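Local coordinates for aminopeptidase N (Francisella tularensis subsp. tularensis, PDB 5DLL), which removes single amino acids from the N-termini of peptides as a zinc metallopeptidase of the M1 family, probably serving the breakdown of intracellular peptides, at residues D432-M437 with R443-F448; N745-S750 with V767-Y772; D761-L766 with Y781-G786. All coordinates share one frame; numbering follows the deposited sequence.

Interaction 1. Residues D432-M437 with R443-F448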
loop_
_atom_site.group_PDB
_atom_site.type_symbol
_atom_site.label_atom_id
_atom_site.label_comp_id
_atom_site.label_asym_id
_atom_site.label_seq_id
_atom_site.Cartn_x
_atom_site.Cartn_y
_atom_site.Cartn_z
ATOM N N ASP A 432 -3.094 -11.396 21.112
ATOM C CA ASP A 432 -1.826 -12.079 21.411
ATOM C C ASP A 432 -0.598 -11.185 21.163
ATOM O O ASP A 432 0.401 -11.284 21.879
ATOM C CB ASP A 432 -1.698 -13.379 20.602
ATOM C CG ASP A 432 -2.700 -14.445 21.028
ATOM O OD1 ASP A 432 -2.853 -14.684 22.245
ATOM O OD2 ASP A 432 -3.327 -15.059 20.136
ATOM N N PHE A 433 -0.678 -10.320 20.153
ATOM C CA PHE A 433 0.413 -9.405 19.823
ATOM C C PHE A 433 0.561 -8.335 20.894
ATOM O O PHE A 433 1.668 -8.050 21.349
ATOM C CB PHE A 433 0.173 -8.747 18.457
ATOM C CG PHE A 433 1.217 -7.723 18.076
ATOM C CD1 PHE A 433 2.450 -8.121 17.581
ATOM C CD2 PHE A 433 0.960 -6.362 18.210
ATOM C CE1 PHE A 433 3.409 -7.183 17.233
ATOM C CE2 PHE A 433 1.913 -5.418 17.858
ATOM C CZ PHE A 433 3.139 -5.829 17.366
ATOM N N VAL A 434 -0.564 -7.757 21.297
ATOM C CA VAL A 434 -0.580 -6.722 22.327
ATOM C C VAL A 434 -0.102 -7.274 23.674
ATOM O O VAL A 434 0.584 -6.580 24.413
ATOM C CB VAL A 434 -1.990 -6.111 22.482
ATOM C CG1 VAL A 434 -2.038 -5.138 23.655
ATOM C CG2 VAL A 434 -2.406 -5.410 21.197
ATOM N N ASN A 435 -0.465 -8.517 23.984
ATOM C CA ASN A 435 -0.030 -9.154 25.227
ATOM C C ASN A 435 1.490 -9.317 25.292
ATOM O O ASN A 435 2.098 -9.018 26.315
ATOM C CB ASN A 435 -0.712 -10.516 25.413
ATOM C CG ASN A 435 -2.199 -10.399 25.714
ATOM O OD1 ASN A 435 -2.693 -9.344 26.114
ATOM N ND2 ASN A 435 -2.919 -11.492 25.522
ATOM N N ALA A 436 2.096 -9.777 24.199
ATOM C CA ALA A 436 3.554 -9.942 24.120
ATOM C C ALA A 436 4.273 -8.600 24.252
ATOM O O ALA A 436 5.316 -8.491 24.901
ATOM C CB ALA A 436 3.938 -10.609 22.806
ATOM N N MET A 437 3.690 -7.588 23.621
ATOM C CA MET A 437 4.196 -6.219 23.652
ATOM C C MET A 437 4.003 -5.617 25.057
ATOM O O MET A 437 4.842 -4.854 25.544
ATOM C CB MET A 437 3.441 -5.398 22.592
ATOM C CG MET A 437 4.254 -4.399 21.779
ATOM S SD MET A 437 5.713 -4.981 20.894
ATOM C CE MET A 437 5.128 -6.533 20.221
ATOM N N ARG A 443 3.953 -3.901 31.408
ATOM C CA ARG A 443 2.978 -2.838 31.183
ATOM C C ARG A 443 1.565 -3.371 30.928
ATOM O O ARG A 443 1.386 -4.541 30.573
ATOM C CB ARG A 443 3.439 -1.996 30.000
ATOM C CG ARG A 443 2.904 -0.584 29.994
ATOM C CD ARG A 443 3.813 0.301 29.174
ATOM N NE ARG A 443 3.266 1.639 29.019
ATOM C CZ ARG A 443 3.869 2.621 28.357
ATOM N NH1 ARG A 443 5.055 2.420 27.782
ATOM N NH2 ARG A 443 3.283 3.811 28.269
ATOM N N ASP A 444 0.571 -2.502 31.118
ATOM C CA ASP A 444 -0.840 -2.860 30.955
ATOM C C ASP A 444 -1.455 -2.128 29.758
ATOM O O ASP A 444 -1.670 -0.912 29.811
ATOM C CB ASP A 444 -1.621 -2.530 32.235
ATOM C CG ASP A 444 -3.023 -3.124 32.238
ATOM O OD1 ASP A 444 -3.169 -4.323 31.917
ATOM O OD2 ASP A 444 -3.980 -2.395 32.573
ATOM N N PHE A 445 -1.734 -2.882 28.690
ATOM C CA PHE A 445 -2.376 -2.351 27.482
ATOM C C PHE A 445 -3.805 -2.886 27.317
ATOM O O PHE A 445 -4.201 -3.276 26.221
ATOM C CB PHE A 445 -1.557 -2.713 26.233
ATOM C CG PHE A 445 -0.234 -2.000 26.126
ATOM C CD1 PHE A 445 -0.160 -0.616 26.216
ATOM C CD2 PHE A 445 0.933 -2.714 25.887
ATOM C CE1 PHE A 445 1.057 0.036 26.100
ATOM C CE2 PHE A 445 2.151 -2.069 25.768
ATOM C CZ PHE A 445 2.215 -0.692 25.874
ATOM N N SER A 446 -4.581 -2.901 28.396
ATOM C CA SER A 446 -5.969 -3.364 28.328
ATOM C C SER A 446 -6.858 -2.347 27.614
ATOM O O SER A 446 -7.704 -2.725 26.803
ATOM C CB SER A 446 -6.522 -3.662 29.726
ATOM O OG SER A 446 -6.057 -4.916 30.194
ATOM N N LEU A 447 -6.659 -1.066 27.922
ATOM C CA LEU A 447 -7.435 0.017 27.313
ATOM C C LEU A 447 -7.035 0.237 25.857
ATOM O O LEU A 447 -7.847 0.659 25.033
ATOM C CB LEU A 447 -7.243 1.322 28.092
ATOM C CG LEU A 447 -8.266 2.428 27.806
ATOM C CD1 LEU A 447 -9.608 2.122 28.467
ATOM C CD2 LEU A 447 -7.733 3.773 28.271
ATOM N N PHE A 448 -5.773 -0.035 25.549
ATOM C CA PHE A 448 -5.284 0.090 24.187
ATOM C C PHE A 448 -5.962 -0.906 23.233
ATOM O O PHE A 448 -6.171 -0.593 22.061
ATOM C CB PHE A 448 -3.771 -0.101 24.163
ATOM C CG PHE A 448 -3.159 0.148 22.823
ATOM C CD1 PHE A 448 -2.884 1.438 22.408
ATOM C CD2 PHE A 448 -2.870 -0.905 21.970
ATOM C CE1 PHE A 448 -2.323 1.677 21.169
ATOM C CE2 PHE A 448 -2.309 -0.674 20.728
ATOM C CZ PHE A 448 -2.035 0.620 20.328
#
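Phe445 lies against Val434 and the backbone of Met437. Its side chain leaves a loop and heads for one flank of helix 430-439. The first atom to touch is CB. Phe445 CB sits 3.6 Å from Val434 CG1, and this is the closest approach between the two segments. That methyl of Val434 also comes to 3.8 Å from the carbonyl O of Phe445, so CG1 covers both the start of the side chain and the backbone behind it. Its place follows from chi1 of 174°, which sets CG1 opposite the backbone N. At Phe445, chi1 of -69° turns CG away from the carbonyl carbon, and the ring runs on beside the helix. Phe445 CD2 passes the carbonyl O of Val434 at 4.2 Å. One atom further out, Phe445 CE2 is 3.9 Å from the carbonyl O of Met437. This oxygen lies in the plane of the ring, at its edge, and accepts a hydrogen bond from Asn441 ND2.

The contact belongs to the M1 peptidase domain, where the chain leaves helix 430-439 and folds back along it before helix 450-453. Another side of this helix faces helix 328-346, which carries the zinc ligand Glu332, and there Phe433 packs on Leu330 and Leu334.

No hydrogen bond joins the two segments. The Phe445 ring has Arg443 CG 4.2 Å above one face, offset toward the rim. The guanidinium of that arginine goes elsewhere, to Leu406 O and in a salt bridge to Glu515. Phe448 also turns its side chain toward the helix, but more loosely: Phe448 CD2 stays 4.6 Å from Val434 CG2.

Interaction 2. Residues N745-S750 with V767-Y772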
loop_
_atom_site.group_PDB
_atom_site.type_symbol
_atom_site.label_atom_id
_atom_site.label_comp_id
_atom_site.label_asym_id
_atom_site.label_seq_id
_atom_site.Cartn_x
_atom_site.Cartn_y
_atom_site.Cartn_z
ATOM N N ASN A 745 2.846 5.467 -21.301
ATOM C CA ASN A 745 1.795 5.715 -20.313
ATOM C C ASN A 745 2.007 7.045 -19.589
ATOM O O ASN A 745 1.069 7.825 -19.417
ATOM C CB ASN A 745 1.725 4.567 -19.298
ATOM C CG ASN A 745 1.175 3.284 -19.900
ATOM O OD1 ASN A 745 0.864 3.222 -21.092
ATOM N ND2 ASN A 745 1.050 2.250 -19.072
ATOM N N LYS A 746 3.250 7.302 -19.189
ATOM C CA LYS A 746 3.610 8.559 -18.540
ATOM C C LYS A 746 3.456 9.739 -19.503
ATOM O O LYS A 746 3.110 10.848 -19.092
ATOM C CB LYS A 746 5.041 8.488 -18.001
ATOM C CG LYS A 746 5.250 7.388 -16.967
ATOM C CD LYS A 746 6.591 7.506 -16.260
ATOM C CE LYS A 746 6.706 6.489 -15.135
ATOM N NZ LYS A 746 7.735 6.878 -14.133
ATOM N N TRP A 747 3.718 9.492 -20.783
ATOM C CA TRP A 747 3.501 10.485 -21.832
ATOM C C TRP A 747 2.022 10.883 -21.919
ATOM O O TRP A 747 1.692 12.066 -22.057
ATOM C CB TRP A 747 4.001 9.931 -23.166
ATOM C CG TRP A 747 3.872 10.856 -24.328
ATOM C CD1 TRP A 747 4.572 12.010 -24.550
ATOM C CD2 TRP A 747 3.011 10.684 -25.456
ATOM N NE1 TRP A 747 4.187 12.577 -25.742
ATOM C CE2 TRP A 747 3.231 11.781 -26.320
ATOM C CE3 TRP A 747 2.067 9.714 -25.818
ATOM C CZ2 TRP A 747 2.539 11.934 -27.525
ATOM C CZ3 TRP A 747 1.384 9.864 -27.013
ATOM C CH2 TRP A 747 1.623 10.969 -27.853
ATOM N N LEU A 748 1.141 9.890 -21.823
ATOM C CA LEU A 748 -0.303 10.127 -21.819
ATOM C C LEU A 748 -0.727 10.871 -20.556
ATOM O O LEU A 748 -1.423 11.887 -20.626
ATOM C CB LEU A 748 -1.069 8.803 -21.905
ATOM C CG LEU A 748 -0.896 7.974 -23.182
ATOM C CD1 LEU A 748 -1.384 6.551 -22.964
ATOM C CD2 LEU A 748 -1.621 8.621 -24.354
ATOM N N LEU A 749 -0.297 10.356 -19.406
ATOM C CA LEU A 749 -0.633 10.949 -18.112
ATOM C C LEU A 749 -0.208 12.403 -18.042
ATOM O O LEU A 749 -0.962 13.239 -17.566
ATOM C CB LEU A 749 0.022 10.162 -16.974
ATOM C CG LEU A 749 -0.179 10.667 -15.538
ATOM C CD1 LEU A 749 -1.646 10.902 -15.218
ATOM C CD2 LEU A 749 0.420 9.676 -14.549
ATOM N N SER A 750 0.998 12.699 -18.523
ATOM C CA SER A 750 1.526 14.066 -18.505
ATOM C C SER A 750 0.658 15.009 -19.323
ATOM O O SER A 750 0.352 16.119 -18.882
ATOM C CB SER A 750 2.961 14.104 -19.039
ATOM O OG SER A 750 3.849 13.450 -18.155
ATOM N N VAL A 767 -7.226 9.472 -27.653
ATOM C CA VAL A 767 -7.967 8.201 -27.698
ATOM C C VAL A 767 -7.875 7.549 -29.086
ATOM O O VAL A 767 -7.894 6.324 -29.207
ATOM C CB VAL A 767 -9.453 8.338 -27.263
ATOM C CG1 VAL A 767 -9.565 9.034 -25.910
ATOM C CG2 VAL A 767 -10.282 9.056 -28.318
ATOM N N ASN A 768 -7.746 8.377 -30.123
ATOM C CA ASN A 768 -7.629 7.903 -31.505
ATOM C C ASN A 768 -6.180 7.575 -31.894
ATOM O O ASN A 768 -5.930 6.993 -32.951
ATOM C CB ASN A 768 -8.204 8.950 -32.464
ATOM C CG ASN A 768 -9.565 9.472 -32.016
ATOM O OD1 ASN A 768 -10.437 8.701 -31.611
ATOM N ND2 ASN A 768 -9.744 10.789 -32.075
ATOM N N HIS A 769 -5.242 7.949 -31.026
ATOM C CA HIS A 769 -3.808 7.742 -31.242
ATOM C C HIS A 769 -3.443 6.274 -30.980
ATOM O O HIS A 769 -3.972 5.667 -30.048
ATOM C CB HIS A 769 -3.030 8.664 -30.292
ATOM C CG HIS A 769 -1.701 9.107 -30.814
ATOM N ND1 HIS A 769 -0.508 8.607 -30.339
ATOM C CD2 HIS A 769 -1.375 10.016 -31.765
ATOM C CE1 HIS A 769 0.495 9.182 -30.976
ATOM N NE2 HIS A 769 -0.004 10.042 -31.846
ATOM N N PRO A 770 -2.530 5.695 -31.793
ATOM C CA PRO A 770 -2.188 4.275 -31.630
ATOM C C PRO A 770 -1.497 3.971 -30.299
ATOM O O PRO A 770 -1.501 2.822 -29.853
ATOM C CB PRO A 770 -1.232 4.010 -32.797
ATOM C CG PRO A 770 -0.593 5.331 -33.050
ATOM C CD PRO A 770 -1.683 6.338 -32.816
ATOM N N ALA A 771 -0.901 4.998 -29.692
ATOM C CA ALA A 771 -0.365 4.913 -28.333
ATOM C C ALA A 771 -1.444 4.598 -27.293
ATOM O O ALA A 771 -1.142 4.027 -26.246
ATOM C CB ALA A 771 0.337 6.207 -27.963
ATOM N N TYR A 772 -2.687 4.991 -27.572
ATOM C CA TYR A 772 -3.819 4.629 -26.725
ATOM C C TYR A 772 -4.486 3.350 -27.217
ATOM O O TYR A 772 -4.463 3.034 -28.407
ATOM C CB TYR A 772 -4.845 5.762 -26.688
ATOM C CG TYR A 772 -5.982 5.552 -25.701
ATOM C CD1 TYR A 772 -5.774 5.667 -24.328
ATOM C CD2 TYR A 772 -7.268 5.246 -26.142
ATOM C CE1 TYR A 772 -6.807 5.477 -23.426
ATOM C CE2 TYR A 772 -8.310 5.063 -25.245
ATOM C CZ TYR A 772 -8.075 5.179 -23.888
ATOM O OH TYR A 772 -9.110 4.989 -22.996
#
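Trp747 and Leu748 on helix 741-752 meet His769 and Ala771 in the loop that follows helix 759-767. All lie in the C-terminal helical domain of the ARM-repeat type, and the loop bends in a type I beta turn from His769 to Tyr772. Trp747 comes first along the helix. Its CG is anti to the backbone N (chi1 -179°), and the six-membered ring reaches out toward the turn. Trp747 CH2 lies 3.8 Å from His769 CE1. The two rings meet obliquely, with planes at 47° and centroids 5.5 Å apart. The neighbouring atom, Trp747 CZ3, rests 3.9 Å from the methyl CB of Ala771. The polar end of the indole is used within the helical domain: NE1 donates to Ile730 O. The rings of Phe733 and Tyr734 also meet Trp747, and Tyr734 packs edge-to-face with His769. Leu748 comes next. It sits beside Trp747, and both side chains also touch Leu766 of helix 759-767. On the turn, Leu748 CD1 comes to 4.1 Å from Ala771 O, an oxygen that accepts a hydrogen bond from Lys779 NZ.

Interaction 3. Residues D761-L766 with Y781-G786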
loop_
_atom_site.group_PDB
_atom_site.type_symbol
_atom_site.label_atom_id
_atom_site.label_comp_id
_atom_site.label_asym_id
_atom_site.label_seq_id
_atom_site.Cartn_x
_atom_site.Cartn_y
_atom_site.Cartn_z
ATOM N N ASP A 761 -9.388 18.665 -25.337
ATOM C CA ASP A 761 -9.192 18.465 -26.775
ATOM C C ASP A 761 -8.045 17.502 -27.056
ATOM O O ASP A 761 -8.152 16.628 -27.914
ATOM C CB ASP A 761 -8.892 19.797 -27.467
ATOM C CG ASP A 761 -10.068 20.746 -27.438
ATOM O OD1 ASP A 761 -11.162 20.349 -27.898
ATOM O OD2 ASP A 761 -9.892 21.888 -26.961
ATOM N N ILE A 762 -6.948 17.676 -26.324
ATOM C CA ILE A 762 -5.752 16.861 -26.509
ATOM C C ILE A 762 -6.034 15.414 -26.127
ATOM O O ILE A 762 -5.652 14.494 -26.850
ATOM C CB ILE A 762 -4.557 17.409 -25.693
ATOM C CG1 ILE A 762 -4.124 18.775 -26.237
ATOM C CG2 ILE A 762 -3.369 16.452 -25.744
ATOM C CD1 ILE A 762 -3.383 19.623 -25.228
ATOM N N VAL A 763 -6.712 15.226 -24.998
ATOM C CA VAL A 763 -7.076 13.888 -24.514
ATOM C C VAL A 763 -7.996 13.158 -25.505
ATOM O O VAL A 763 -7.890 11.936 -25.673
ATOM C CB VAL A 763 -7.743 13.963 -23.120
ATOM C CG1 VAL A 763 -8.301 12.609 -22.700
ATOM C CG2 VAL A 763 -6.745 14.459 -22.081
ATOM N N LYS A 764 -8.884 13.910 -26.159
ATOM C CA LYS A 764 -9.776 13.355 -27.183
ATOM C C LYS A 764 -9.023 12.952 -28.448
ATOM O O LYS A 764 -9.384 11.976 -29.100
ATOM C CB LYS A 764 -10.883 14.351 -27.540
ATOM C CG LYS A 764 -11.948 14.483 -26.468
ATOM C CD LYS A 764 -12.881 15.645 -26.751
ATOM C CE LYS A 764 -14.107 15.585 -25.856
ATOM N NZ LYS A 764 -15.060 16.693 -26.132
ATOM N N GLY A 765 -7.993 13.715 -28.801
ATOM C CA GLY A 765 -7.116 13.355 -29.910
ATOM C C GLY A 765 -6.268 12.142 -29.574
ATOM O O GLY A 765 -5.860 11.394 -30.466
ATOM N N LEU A 766 -6.005 11.952 -28.281
ATOM C CA LEU A 766 -5.187 10.838 -27.808
ATOM C C LEU A 766 -5.905 9.487 -27.824
ATOM O O LEU A 766 -5.255 8.459 -28.008
ATOM C CB LEU A 766 -4.631 11.122 -26.402
ATOM C CG LEU A 766 -3.460 12.110 -26.334
ATOM C CD1 LEU A 766 -3.103 12.417 -24.885
ATOM C CD2 LEU A 766 -2.246 11.584 -27.091
ATOM N N TYR A 781 -6.026 4.077 -17.133
ATOM C CA TYR A 781 -5.698 4.783 -15.881
ATOM C C TYR A 781 -4.784 5.974 -16.147
ATOM O O TYR A 781 -4.848 6.989 -15.450
ATOM C CB TYR A 781 -5.038 3.847 -14.859
ATOM C CG TYR A 781 -5.801 2.566 -14.586
ATOM C CD1 TYR A 781 -7.197 2.549 -14.546
ATOM C CD2 TYR A 781 -5.128 1.370 -14.351
ATOM C CE1 TYR A 781 -7.894 1.380 -14.296
ATOM C CE2 TYR A 781 -5.819 0.193 -14.098
ATOM C CZ TYR A 781 -7.200 0.206 -14.071
ATOM O OH TYR A 781 -7.894 -0.955 -13.820
ATOM N N SER A 782 -3.929 5.835 -17.155
ATOM C CA SER A 782 -3.042 6.913 -17.567
ATOM C C SER A 782 -3.822 8.078 -18.156
ATOM O O SER A 782 -3.774 9.185 -17.625
ATOM C CB SER A 782 -2.026 6.407 -18.593
ATOM O OG SER A 782 -1.199 5.411 -18.022
ATOM N N LEU A 783 -4.543 7.821 -19.246
ATOM C CA LEU A 783 -5.204 8.888 -19.990
ATOM C C LEU A 783 -6.494 9.358 -19.323
ATOM O O LEU A 783 -6.660 10.552 -19.067
ATOM C CB LEU A 783 -5.499 8.449 -21.426
ATOM C CG LEU A 783 -6.036 9.562 -22.337
ATOM C CD1 LEU A 783 -4.983 10.641 -22.548
ATOM C CD2 LEU A 783 -6.503 8.995 -23.667
ATOM N N ILE A 784 -7.405 8.423 -19.052
ATOM C CA ILE A 784 -8.729 8.776 -18.537
ATOM C C ILE A 784 -8.674 9.074 -17.036
ATOM O O ILE A 784 -9.183 10.102 -16.587
ATOM C CB ILE A 784 -9.776 7.676 -18.823
ATOM C CG1 ILE A 784 -9.805 7.312 -20.321
ATOM C CG2 ILE A 784 -11.158 8.112 -18.340
ATOM C CD1 ILE A 784 -10.017 8.478 -21.266
ATOM N N GLY A 785 -8.055 8.178 -16.269
ATOM C CA GLY A 785 -7.851 8.392 -14.833
ATOM C C GLY A 785 -6.949 9.580 -14.552
ATOM O O GLY A 785 -7.114 10.269 -13.547
ATOM N N GLY A 786 -5.989 9.812 -15.445
ATOM C CA GLY A 786 -5.133 10.990 -15.387
ATOM C C GLY A 786 -5.875 12.287 -15.654
ATOM O O GLY A 786 -5.545 13.316 -15.071
#
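Two successive helices of the ARM-type C-terminal domain, 759-767 and 777-788, pack through Val763, Leu766 and Leu783. They run in broadly opposite directions. The loop between them includes the turn that meets helix 741-752. Leu783 is the central residue. It enters between Val763 and Leu766, which are three residues apart on the facing helix. A chi1 of -173° swings CG away from the backbone N and carries the branch toward the other helix.

The atoms of the branch share these two neighbours. Leu783 CG lies 3.8 Å from Val763 CG1. These two side chains point in opposite directions and pass alongside each other. The methyl Leu783 CD1 meets Leu766 CD1 at 3.5 Å, and it is also 3.9 Å from Val763 CG1. The second methyl, Leu783 CD2, lies 3.9 Å from Leu766 CB and 3.8 Å from the carbonyl O of Val763. The fork of the leucine therefore faces side chains and backbone together.

Other helices flank the pair. Val763 and Ile784 pack on Phe804 of helix 800-815, while Leu766 touches Gln751 of helix 741-752. Tyr772, in the connecting loop, lies against both Leu783 and Ile784.

Every side chain that makes the contact is aliphatic and buried. No hydrogen bond or salt bridge crosses over, so between these segments the fit rests on van der Waals contact and exclusion of water.

How the interactions relate
Interactions 2 and 3 are neighbours, with centres about 7 Å apart. Interaction 2 uses the loop that leaves helix 759-767, a helix of interaction 3. Tyr772 of interaction 2 lies against Leu766 of interaction 3, Asn745 meets Ser782, and Leu749 meets Gly786. Together they join three consecutive helices of the C-terminal domain. Interaction 1 stands apart in the peptidase domain, on the other side of the chain's centre and about 51 Å from interaction 3, centre to centre. All three are mainly buried, although His769 in interaction 2 is partly exposed. Interaction 3 is purely aliphatic. Interaction 1 sets one phenylalanine against a helix flank, and interaction 2 mixes rings with a turn.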